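Local coordinates for protein Alpha/beta hydrolase (Paenibacillus sp. VTT E-133280, PDB 6TJ2) that probably hydrolyses methyl salicylate to salicylic acid, as an extracellular bacterial esterase related in structure and function to tobacco salicylic acid binding protein 2, at residues P77-A80 and G81-A84; V90-E93 and Q94-S98; D147-V151 and A152-P156; D168-G171 and N172-T176; K261-H264 and M265-V268. All coordinates share one frame; numbering follows the deposited sequence.

Contact 1: P77-A80 and G81-A84; sequences PEYA and GHGA
H82 folds its imidazole back over the turn and gives the ND1 proton to the carbonyl two residues earlier, H82 ND1 to A80 O 2.8 Å, nearly straight at 167°. The acceptor lies close to the ring plane, which, with NE2 bonded to E205, helps to fix the rotation of the imidazole. On one face the ring receives Y79, whose CE1 stands over its centre and 3.4 Å from H82 ND1; with planes 58° apart this is an edge-to-face pair. The two rings belong to the first and last residues of a type II beta turn, Y79 to H82, closed by H82 N to Y79 O at 3.1 Å, with G81 at positive phi, in the loop joining strand 73-75 to helix 92-105. E78 bends at chi2 (49°), bringing its carboxylate back across the turn. OE2 of E78 takes the N-H of Y79 at 2.9 Å from its anti side, meets H82 CB at 3.2 Å, and also binds NE2 of H51. With an alanine here, the Y79 N-H and H51 would probably lose their common acceptor and H82 CB its cover. The Y79 hydroxyl bonds to the backbone O of H51.

Contact 2: V90-E93 and Q94-S98; sequences VTHE and QITKS
T91 and Q94 exchange hydrogen bonds in a capping box at the start of helix 92-105. The N-cap hydroxyl, T91 OG1, accepts from Q94 N at 3.1 Å, and in return Q94 OE1 accepts from T91 N at 3.0 Å. That second bond lies in the plane of the glutamine amide, on a lone pair. Chi1 of 69° sets the threonine oxygen between its own backbone N and carbonyl carbon, where it faces the first turn of the helix; Q94 reaches back extended beyond CG, its CG passing 3.4 Å from T91 OG1. Two backbone N-H groups at the helix start thus find side-chain acceptors.

Around this pair the first turn closes with I95 N on T91 O. One residue further on, H92 O accepts twice from T96, from its N and from its OG1, each at 2.9 Å, the hydroxyl approaching from above the carbonyl plane. On the apolar flank V90 CG2 leans against I95 CG1 at 4.0 Å, and also lies 3.6 Å from Q94 OE1.

Further out, H92 NE2 bonds to S121 OG and T96 OG1 to T125 OG1, tying this turn to helix 119-129, which I95 also meets through V122. V90, H92 and I95 rest on P209 of helix 208-211, and S98, whose OG donates to I95 O, also bonds A80 N in the turn that follows strand 73-75. The helix start thus packs on helices 119-129 and 208-211.

Contact 3: D147-V151 and A152-P156; sequences DGQSV and ADQFP
S150 and D153 hold each other through reciprocal backbone-to-side-chain hydrogen bonds. S150 N points almost straight (172°) at D153 OD2, 3.0 Å away and met from above the carboxylate plane, while D153 N gives its proton to S150 OG at 2.9 Å. A water sits 2.7 Å from S150 OG, and K213 forms a salt bridge with D153 OD2.

A second group of bonds runs through an amide. Q154, bent at chi2 (-43°), spends both NE2 protons, one on Q149 OE1 and one on S150 O, each at 2.9 Å and near its own amide plane. The glutamines cross at about a right angle, and Q149 OE1, approached from above its carbonyl plane, also accepts from L146 N. A leucine in place of Q154 would probably leave S150 O without this donor and Q149 OE1 with one bond fewer.

The carbonyl V151 O takes Q154 N at 3.0 Å and also lies at the edge of the F155 ring, 3.7 Å from CD2. This turn opens the insertion between strands 134-139 and 226-231, consistent with the cap of alpha/beta hydrolases, and leads into helix 157-170, where F163 makes an edge-to-face pair with F155; backbone bonds to L210 and L214 tie it to the chain around helix 208-211.

Contact 4: D168-G171 and N172-T176; sequences DASG and NNTIT
The chain leaves helix 157-170 at G171, whose positive phi (65°), easy for glycine, swings the backbone round so that N172 comes back beside the side chain of S170, while G171 N still reaches D168 O at 3.3 Å.

The polar meeting point of the side chains is N172 OD1. T174 OG1 donates to it at 2.7 Å, tilted 22° from the carbonyl plane, and S170 OG stands 3.0 Å from the same oxygen. Whether the serine proton goes there is not settled, because S170 OG also bonds to R167 O of the preceding helical turn. Chi1 of 65° in N172 brings its amide oxygen in over the bend; S170 CB packs against T174 O at 3.1 Å.

This is a glycine-containing helix C-terminus running into a short strand, 174-175, that pairs antiparallel with strand 205-206. Both belong to the insertion between sheet strands 134-139 and 226-231, consistent with the cap of alpha/beta hydrolases of this kind.

N172 and T174 also touch N88, in the loop ahead of helix 92-105. From the strand, I175 turns its side chain to L166 and R167 of helix 157-170 and to L210 and F211.

Contact 5: K261-H264 and M265-V268; sequences KGDH and MTTV
This is a buried polar turn in which side chains bond both backbone and one another, between strand 256-260 and helix 267-270, at the edge of the central parallel sheet. D263 meets T266 with both carboxylate oxygens. OD1 of D263 accepts the backbone N-H of T266 at 2.8 Å on its syn side, close to the carboxylate plane, and OD2 takes the T266 hydroxyl, OG1, also at 2.8 Å, through its syn lone pair. With one donor on each oxygen, the rotation of the carboxylate is probably well fixed, and T189 OG1 binds OD2 as well. Chi1 of 69° lays the carboxylate of D263 between its backbone N and carbonyl carbon, facing the following turn.

Running the other way, D263 N donates to T267 OG1 at 3.0 Å, a fairly straight bond of 161°. The same hydroxyl sits 3.2 Å from G262 CA, where a beta carbon would collide with it. A water accepts from V268 N at 3.2 Å and lies 2.9 Å from D263 O.

Beside these bonds H264 and M265 lie side by side, pointing the same way, with M265 CG 3.8 Å from H264 CD2. H264 ND1 bonds to D234 OD2. With S117 on the probable nucleophile elbow, H264 and D234 have the geometry of a Ser-His-Asp triad, and D263 and T266 are bonded within the loop that, as in other alpha/beta hydrolases, carries the probable catalytic histidine.

Contacts 3 and 5 are buried, contacts 1 and 2 partly so, and contact 4 lies at the surface, its centre about 21 Å from that of the chain. Contacts 1 and 2 touch: A80 N lies 3.0 Å from S98 OG in a probable hydrogen bond, joining the turn to helix 92-105. Contacts 3 and 4 stand at the beginning and end of helix 157-170, their centres 19 Å apart. Contact 5 lies across the chain's centre from contact 2. The chemistry varies: an aromatic pair in 1, a helix N-cap in 2, glutamine amides in 3, hydroxyls round an asparagine oxygen in 4, and a carboxylate held at both oxygens beside the probable catalytic histidine in 5.

Contact 1: P77-A80 and G81-A84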
loop_
_atom_site.group_PDB
_atom_site.type_symbol
_atom_site.label_atom_id
_atom_site.label_comp_id
_atom_site.label_asym_id
_atom_site.label_seq_id
_atom_site.Cartn_x
_atom_site.Cartn_y
_atom_site.Cartn_z
ATOM N N PRO A 77 -23.617 10.702 17.943
ATOM C CA PRO A 77 -23.646 11.597 19.107
ATOM C C PRO A 77 -22.614 12.704 18.973
ATOM O O PRO A 77 -21.485 12.481 18.473
ATOM C CB PRO A 77 -23.296 10.662 20.268
ATOM C CG PRO A 77 -22.519 9.532 19.627
ATOM C CD PRO A 77 -23.184 9.353 18.292
ATOM N N GLU A 78 -22.949 13.840 19.536
ATOM C CA GLU A 78 -21.932 14.855 19.827
ATOM C C GLU A 78 -21.359 14.572 21.232
ATOM O O GLU A 78 -21.969 13.805 22.025
ATOM C CB GLU A 78 -22.552 16.250 19.807
ATOM C CG GLU A 78 -21.542 17.372 19.811
ATOM C CD GLU A 78 -20.508 17.097 18.745
ATOM O OE1 GLU A 78 -20.781 17.501 17.585
ATOM O OE2 GLU A 78 -19.434 16.560 19.079
ATOM N N TYR A 79 -20.166 15.083 21.497
ATOM C CA TYR A 79 -19.504 14.812 22.787
ATOM C C TYR A 79 -18.939 16.099 23.382
ATOM O O TYR A 79 -18.880 17.081 22.718
ATOM C CB TYR A 79 -18.544 13.628 22.660
ATOM C CG TYR A 79 -17.435 13.700 21.637
ATOM C CD1 TYR A 79 -16.343 14.540 21.778
ATOM C CD2 TYR A 79 -17.434 12.824 20.571
ATOM C CE1 TYR A 79 -15.288 14.505 20.876
ATOM C CE2 TYR A 79 -16.392 12.782 19.660
ATOM C CZ TYR A 79 -15.314 13.621 19.812
ATOM O OH TYR A 79 -14.271 13.566 18.953
ATOM N N ALA A 80 -18.490 15.974 24.619
ATOM C CA ALA A 80 -18.147 17.141 25.451
ATOM C C ALA A 80 -17.102 18.011 24.755
ATOM O O ALA A 80 -16.159 17.512 24.119
ATOM C CB ALA A 80 -17.682 16.716 26.802
ATOM N N GLY A 81 -17.307 19.325 24.841
ATOM C CA GLY A 81 -16.377 20.320 24.310
ATOM C C GLY A 81 -16.348 20.396 22.799
ATOM O O GLY A 81 -15.494 21.091 22.231
ATOM N N HIS A 82 -17.283 19.716 22.142
ATOM C CA HIS A 82 -17.389 19.693 20.678
ATOM C C HIS A 82 -18.816 20.044 20.279
ATOM O O HIS A 82 -19.736 20.046 21.110
ATOM C CB HIS A 82 -16.957 18.338 20.115
ATOM C CG HIS A 82 -15.519 18.049 20.361
ATOM N ND1 HIS A 82 -14.994 17.816 21.624
ATOM C CD2 HIS A 82 -14.512 17.926 19.493
ATOM C CE1 HIS A 82 -13.670 17.588 21.482
ATOM N NE2 HIS A 82 -13.352 17.646 20.193
ATOM N N GLY A 83 -18.979 20.425 19.035
ATOM C CA GLY A 83 -20.270 20.961 18.573
ATOM C C GLY A 83 -20.597 22.221 19.315
ATOM O O GLY A 83 -19.737 23.114 19.450
ATOM N N ALA A 84 -21.819 22.351 19.755
ATOM C CA ALA A 84 -22.251 23.560 20.453
ATOM C C ALA A 84 -21.741 23.574 21.892
ATOM O O ALA A 84 -21.883 24.607 22.542
ATOM C CB ALA A 84 -23.755 23.678 20.346
#

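Contact 2: V90-E93 and Q94-S98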
loop_
_atom_site.group_PDB
_atom_site.type_symbol
_atom_site.label_atom_id
_atom_site.label_comp_id
_atom_site.label_asym_id
_atom_site.label_seq_id
_atom_site.Cartn_x
_atom_site.Cartn_y
_atom_site.Cartn_z
ATOM N N VAL A 90 -11.923 20.944 28.202
ATOM C CA VAL A 90 -12.495 19.584 28.277
ATOM C C VAL A 90 -11.391 18.535 28.380
ATOM O O VAL A 90 -10.295 18.705 27.809
ATOM C CB VAL A 90 -13.445 19.315 27.101
ATOM C CG1 VAL A 90 -12.664 19.101 25.819
ATOM C CG2 VAL A 90 -14.312 18.139 27.378
ATOM N N THR A 91 -11.684 17.472 29.152
ATOM C CA THR A 91 -10.774 16.334 29.319
ATOM C C THR A 91 -11.256 15.100 28.575
ATOM O O THR A 91 -12.427 14.981 28.216
ATOM C CB THR A 91 -10.575 15.981 30.789
ATOM O OG1 THR A 91 -11.812 15.445 31.256
ATOM C CG2 THR A 91 -10.165 17.203 31.590
ATOM N N HIS A 92 -10.351 14.160 28.403
ATOM C CA HIS A 92 -10.725 12.860 27.769
ATOM C C HIS A 92 -11.775 12.149 28.609
ATOM O O HIS A 92 -12.722 11.540 28.048
ATOM C CB HIS A 92 -9.469 11.962 27.574
ATOM C CG HIS A 92 -9.635 11.021 26.419
ATOM N ND1 HIS A 92 -10.351 9.867 26.531
ATOM C CD2 HIS A 92 -9.149 11.106 25.178
ATOM C CE1 HIS A 92 -10.266 9.220 25.389
ATOM N NE2 HIS A 92 -9.592 9.976 24.493
ATOM N N GLU A 93 -11.696 12.228 29.927
ATOM C CA GLU A 93 -12.695 11.591 30.803
ATOM C C GLU A 93 -14.066 12.218 30.559
ATOM O O GLU A 93 -15.045 11.494 30.521
ATOM C CB GLU A 93 -12.239 11.763 32.237
ATOM C CG GLU A 93 -13.200 11.195 33.243
ATOM C CD GLU A 93 -12.727 11.325 34.675
ATOM O OE1 GLU A 93 -11.501 11.457 34.898
ATOM O OE2 GLU A 93 -13.591 11.164 35.559
ATOM N N GLN A 94 -14.137 13.526 30.418
ATOM C CA GLN A 94 -15.436 14.195 30.203
ATOM C C GLN A 94 -15.995 13.788 28.834
ATOM O O GLN A 94 -17.209 13.570 28.701
ATOM C CB GLN A 94 -15.293 15.715 30.290
ATOM C CG GLN A 94 -15.103 16.230 31.722
ATOM C CD GLN A 94 -14.711 17.685 31.723
ATOM O OE1 GLN A 94 -13.915 18.176 30.956
ATOM N NE2 GLN A 94 -15.339 18.423 32.644
ATOM N N ILE A 95 -15.147 13.710 27.806
ATOM C CA ILE A 95 -15.625 13.255 26.457
ATOM C C ILE A 95 -16.147 11.835 26.597
ATOM O O ILE A 95 -17.280 11.528 26.106
ATOM C CB ILE A 95 -14.453 13.365 25.468
ATOM C CG1 ILE A 95 -14.166 14.827 25.152
ATOM C CG2 ILE A 95 -14.771 12.541 24.220
ATOM C CD1 ILE A 95 -12.935 15.067 24.326
ATOM N N THR A 96 -15.413 10.945 27.214
ATOM C CA THR A 96 -15.773 9.532 27.330
ATOM C C THR A 96 -17.100 9.438 28.070
ATOM O O THR A 96 -17.988 8.730 27.625
ATOM C CB THR A 96 -14.673 8.769 28.037
ATOM O OG1 THR A 96 -13.481 8.870 27.262
ATOM C CG2 THR A 96 -15.052 7.341 28.297
ATOM N N LYS A 97 -17.256 10.177 29.180
ATOM C CA LYS A 97 -18.479 10.107 29.971
ATOM C C LYS A 97 -19.631 10.619 29.141
ATOM O O LYS A 97 -20.728 10.011 29.209
ATOM C CB LYS A 97 -18.354 10.912 31.266
ATOM C CG LYS A 97 -19.658 10.965 32.055
ATOM C CD LYS A 97 -19.481 11.444 33.472
ATOM C CE LYS A 97 -20.615 10.999 34.383
ATOM N NZ LYS A 97 -21.879 11.586 33.969
ATOM N N SER A 98 -19.452 11.643 28.344
ATOM C CA SER A 98 -20.594 12.135 27.517
ATOM C C SER A 98 -21.084 11.064 26.532
ATOM O O SER A 98 -22.285 10.931 26.274
ATOM C CB SER A 98 -20.275 13.446 26.845
ATOM O OG SER A 98 -19.299 13.339 25.799
#

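Contact 3: D147-V151 and A152-P156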
loop_
_atom_site.group_PDB
_atom_site.type_symbol
_atom_site.label_atom_id
_atom_site.label_comp_id
_atom_site.label_asym_id
_atom_site.label_seq_id
_atom_site.Cartn_x
_atom_site.Cartn_y
_atom_site.Cartn_z
ATOM N N ASP A 147 -1.639 1.349 25.950
ATOM C CA ASP A 147 -1.711 1.762 27.367
ATOM C C ASP A 147 -0.579 2.721 27.712
ATOM O O ASP A 147 0.587 2.462 27.329
ATOM C CB ASP A 147 -1.724 0.526 28.250
ATOM C CG ASP A 147 -1.819 0.940 29.706
ATOM O OD1 ASP A 147 -2.692 1.732 30.069
ATOM O OD2 ASP A 147 -0.948 0.474 30.490
ATOM N N GLY A 148 -0.915 3.799 28.411
ATOM C CA GLY A 148 0.058 4.821 28.845
ATOM C C GLY A 148 0.453 5.829 27.799
ATOM O O GLY A 148 1.320 6.683 28.027
ATOM N N GLN A 149 -0.094 5.766 26.588
ATOM C CA GLN A 149 0.205 6.706 25.508
ATOM C C GLN A 149 -0.965 7.670 25.292
ATOM O O GLN A 149 -2.104 7.398 25.675
ATOM C CB GLN A 149 0.419 5.968 24.180
ATOM C CG GLN A 149 1.547 4.940 24.205
ATOM C CD GLN A 149 1.720 4.257 22.879
ATOM O OE1 GLN A 149 0.852 4.300 21.979
ATOM N NE2 GLN A 149 2.857 3.565 22.705
ATOM N N SER A 150 -0.654 8.817 24.738
ATOM C CA SER A 150 -1.636 9.805 24.249
ATOM C C SER A 150 -1.857 9.650 22.750
ATOM O O SER A 150 -1.067 9.000 22.018
ATOM C CB SER A 150 -1.192 11.211 24.550
ATOM O OG SER A 150 -0.059 11.545 23.771
ATOM N N VAL A 151 -2.863 10.366 22.253
ATOM C CA VAL A 151 -3.053 10.492 20.794
ATOM C C VAL A 151 -1.888 11.245 20.162
ATOM O O VAL A 151 -1.321 10.786 19.143
ATOM C CB VAL A 151 -4.418 11.124 20.490
ATOM C CG1 VAL A 151 -4.523 11.501 19.033
ATOM C CG2 VAL A 151 -5.526 10.207 20.910
ATOM N N ALA A 152 -1.440 12.321 20.783
ATOM C CA ALA A 152 -0.324 13.125 20.257
ATOM C C ALA A 152 0.968 12.278 20.192
ATOM O O ALA A 152 1.713 12.469 19.183
ATOM C CB ALA A 152 -0.131 14.352 21.145
ATOM N N ASP A 153 1.128 11.353 21.113
ATOM C CA ASP A 153 2.305 10.444 21.154
ATOM C C ASP A 153 2.409 9.658 19.845
ATOM O O ASP A 153 3.479 9.091 19.570
ATOM C CB ASP A 153 2.272 9.483 22.337
ATOM C CG ASP A 153 2.617 10.065 23.720
ATOM O OD1 ASP A 153 3.272 11.143 23.734
ATOM O OD2 ASP A 153 2.243 9.409 24.694
ATOM N N GLN A 154 1.332 9.446 19.096
ATOM C CA GLN A 154 1.378 8.595 17.899
ATOM C C GLN A 154 2.042 9.298 16.743
ATOM O O GLN A 154 2.415 8.626 15.785
ATOM C CB GLN A 154 -0.056 8.247 17.460
ATOM C CG GLN A 154 -0.912 7.574 18.532
ATOM C CD GLN A 154 -0.206 6.514 19.320
ATOM O OE1 GLN A 154 0.359 5.567 18.713
ATOM N NE2 GLN A 154 -0.169 6.658 20.635
ATOM N N PHE A 155 2.215 10.619 16.813
ATOM C CA PHE A 155 2.706 11.371 15.636
ATOM C C PHE A 155 4.232 11.332 15.533
ATOM O O PHE A 155 4.939 11.215 16.526
ATOM C CB PHE A 155 2.237 12.821 15.695
ATOM C CG PHE A 155 0.795 12.975 15.266
ATOM C CD1 PHE A 155 0.485 13.383 13.983
ATOM C CD2 PHE A 155 -0.212 12.665 16.163
ATOM C CE1 PHE A 155 -0.844 13.475 13.585
ATOM C CE2 PHE A 155 -1.533 12.816 15.769
ATOM C CZ PHE A 155 -1.837 13.240 14.488
ATOM N N PRO A 156 4.765 11.570 14.320
ATOM C CA PRO A 156 6.200 11.848 14.181
ATOM C C PRO A 156 6.576 13.035 15.069
ATOM O O PRO A 156 5.737 13.921 15.307
ATOM C CB PRO A 156 6.366 12.161 12.700
ATOM C CG PRO A 156 5.166 11.551 12.024
ATOM C CD PRO A 156 4.041 11.622 13.035
HETATM O O HOH W 1 1.217 13.209 25.422
#

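Contact 4: D168-G171 and N172-T176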
loop_
_atom_site.group_PDB
_atom_site.type_symbol
_atom_site.label_atom_id
_atom_site.label_comp_id
_atom_site.label_asym_id
_atom_site.label_seq_id
_atom_site.Cartn_x
_atom_site.Cartn_y
_atom_site.Cartn_z
ATOM N N ASP A 168 0.111 26.200 22.102
ATOM C CA ASP A 168 0.687 27.304 22.912
ATOM C C ASP A 168 0.349 28.647 22.243
ATOM O O ASP A 168 -0.005 29.628 23.004
ATOM C CB ASP A 168 2.145 26.969 23.227
ATOM C CG ASP A 168 2.324 25.741 24.133
ATOM O OD1 ASP A 168 1.340 25.268 24.812
ATOM O OD2 ASP A 168 3.446 25.220 24.154
ATOM N N ALA A 169 0.397 28.755 20.934
ATOM C CA ALA A 169 0.185 30.030 20.212
ATOM C C ALA A 169 -1.266 30.481 20.425
ATOM O O ALA A 169 -1.558 31.690 20.288
ATOM C CB ALA A 169 0.520 29.879 18.764
ATOM N N SER A 170 -2.197 29.581 20.652
ATOM C CA SER A 170 -3.629 29.923 20.710
ATOM C C SER A 170 -3.878 30.819 21.918
ATOM O O SER A 170 -4.844 31.623 21.882
ATOM C CB SER A 170 -4.484 28.683 20.822
ATOM O OG SER A 170 -4.430 28.052 22.080
ATOM N N GLY A 171 -3.117 30.577 22.988
ATOM C CA GLY A 171 -3.350 31.208 24.292
ATOM C C GLY A 171 -4.684 30.800 24.926
ATOM O O GLY A 171 -5.095 31.417 25.885
ATOM N N ASN A 172 -5.420 29.812 24.403
ATOM C CA ASN A 172 -6.708 29.389 24.986
ATOM C C ASN A 172 -6.836 27.858 24.941
ATOM O O ASN A 172 -7.958 27.363 24.992
ATOM C CB ASN A 172 -7.912 30.061 24.333
ATOM C CG ASN A 172 -8.085 29.678 22.886
ATOM O OD1 ASN A 172 -7.344 28.863 22.336
ATOM N ND2 ASN A 172 -9.073 30.298 22.265
ATOM N N ASN A 173 -5.715 27.153 24.813
ATOM C CA ASN A 173 -5.741 25.678 24.894
ATOM C C ASN A 173 -6.492 25.087 23.699
ATOM O O ASN A 173 -7.053 24.017 23.886
ATOM C CB ASN A 173 -6.316 25.166 26.203
ATOM C CG ASN A 173 -5.969 23.727 26.497
ATOM O OD1 ASN A 173 -6.843 22.933 26.919
ATOM N ND2 ASN A 173 -4.716 23.379 26.323
ATOM N N THR A 174 -6.360 25.670 22.523
ATOM C CA THR A 174 -6.962 25.095 21.309
ATOM C C THR A 174 -5.916 24.959 20.222
ATOM O O THR A 174 -4.866 25.642 20.227
ATOM C CB THR A 174 -8.178 25.856 20.802
ATOM O OG1 THR A 174 -7.829 27.174 20.349
ATOM C CG2 THR A 174 -9.276 25.959 21.852
ATOM N N ILE A 175 -6.187 24.049 19.294
ATOM C CA ILE A 175 -5.347 23.903 18.094
ATOM C C ILE A 175 -6.215 24.148 16.886
ATOM O O ILE A 175 -7.219 23.454 16.668
ATOM C CB ILE A 175 -4.754 22.486 18.023
ATOM C CG1 ILE A 175 -3.795 22.258 19.195
ATOM C CG2 ILE A 175 -4.064 22.287 16.684
ATOM C CD1 ILE A 175 -3.390 20.783 19.379
ATOM N N THR A 176 -5.819 25.144 16.106
ATOM C CA THR A 176 -6.430 25.430 14.801
ATOM C C THR A 176 -5.491 24.916 13.725
ATOM O O THR A 176 -4.337 25.382 13.677
ATOM C CB THR A 176 -6.739 26.912 14.619
ATOM O OG1 THR A 176 -7.612 27.336 15.675
ATOM C CG2 THR A 176 -7.364 27.207 13.277
#

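Contact 5: K261-H264 and M265-V268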
loop_
_atom_site.group_PDB
_atom_site.type_symbol
_atom_site.label_atom_id
_atom_site.label_comp_id
_atom_site.label_asym_id
_atom_site.label_seq_id
_atom_site.Cartn_x
_atom_site.Cartn_y
_atom_site.Cartn_z
ATOM N N LYS A 261 -10.544 3.416 -0.974
ATOM C CA LYS A 261 -9.912 4.575 -1.609
ATOM C C LYS A 261 -10.476 5.854 -1.012
ATOM O O LYS A 261 -11.690 6.035 -0.979
ATOM C CB LYS A 261 -10.170 4.490 -3.117
ATOM C CG LYS A 261 -9.646 5.683 -3.908
ATOM C CD LYS A 261 -9.816 5.715 -5.457
ATOM C CE LYS A 261 -8.955 6.772 -6.163
ATOM N NZ LYS A 261 -7.529 6.796 -5.717
ATOM N N GLY A 262 -9.595 6.725 -0.580
ATOM C CA GLY A 262 -9.965 8.036 -0.068
ATOM C C GLY A 262 -8.952 8.615 0.878
ATOM O O GLY A 262 -7.855 8.124 1.004
ATOM N N ASP A 263 -9.380 9.695 1.533
ATOM C CA ASP A 263 -8.487 10.464 2.433
ATOM C C ASP A 263 -9.192 10.744 3.754
ATOM O O ASP A 263 -10.225 10.152 4.043
ATOM C CB ASP A 263 -8.011 11.722 1.703
ATOM C CG ASP A 263 -9.125 12.712 1.486
ATOM O OD1 ASP A 263 -10.218 12.558 2.117
ATOM O OD2 ASP A 263 -8.873 13.695 0.704
ATOM N N HIS A 264 -8.597 11.575 4.592
ATOM C CA HIS A 264 -9.109 11.713 5.955
ATOM C C HIS A 264 -10.493 12.346 6.023
ATOM O O HIS A 264 -11.333 11.845 6.777
ATOM C CB HIS A 264 -8.110 12.539 6.786
ATOM C CG HIS A 264 -8.210 12.298 8.245
ATOM N ND1 HIS A 264 -8.066 11.056 8.778
ATOM C CD2 HIS A 264 -8.376 13.143 9.307
ATOM C CE1 HIS A 264 -8.078 11.137 10.092
ATOM N NE2 HIS A 264 -8.289 12.390 10.471
ATOM N N MET A 265 -10.721 13.434 5.315
ATOM C CA MET A 265 -11.991 14.201 5.532
ATOM C C MET A 265 -12.758 14.505 4.252
ATOM O O MET A 265 -13.883 15.017 4.388
ATOM C CB MET A 265 -11.722 15.481 6.310
ATOM C CG MET A 265 -11.169 15.184 7.652
ATOM S SD MET A 265 -11.287 16.651 8.692
ATOM C CE MET A 265 -11.099 15.946 10.321
ATOM N N THR A 266 -12.307 14.141 3.062
ATOM C CA THR A 266 -13.108 14.402 1.832
ATOM C C THR A 266 -14.152 13.299 1.648
ATOM O O THR A 266 -15.328 13.559 1.353
ATOM C CB THR A 266 -12.187 14.407 0.610
ATOM O OG1 THR A 266 -11.128 15.342 0.815
ATOM C CG2 THR A 266 -12.920 14.696 -0.679
ATOM N N THR A 267 -13.716 12.051 1.738
ATOM C CA THR A 267 -14.445 10.926 1.128
ATOM C C THR A 267 -15.750 10.667 1.819
ATOM O O THR A 267 -16.729 10.272 1.157
ATOM C CB THR A 267 -13.525 9.706 1.100
ATOM O OG1 THR A 267 -12.201 10.115 0.726
ATOM C CG2 THR A 267 -14.002 8.623 0.137
ATOM N N VAL A 268 -15.826 10.890 3.113
ATOM C CA VAL A 268 -17.125 10.673 3.819
ATOM C C VAL A 268 -18.164 11.668 3.320
ATOM O O VAL A 268 -19.392 11.474 3.526
ATOM C CB VAL A 268 -17.016 10.761 5.347
ATOM C CG1 VAL A 268 -16.154 9.620 5.847
ATOM C CG2 VAL A 268 -16.565 12.125 5.818
HETATM O O HOH W 2 -13.036 10.738 4.610
#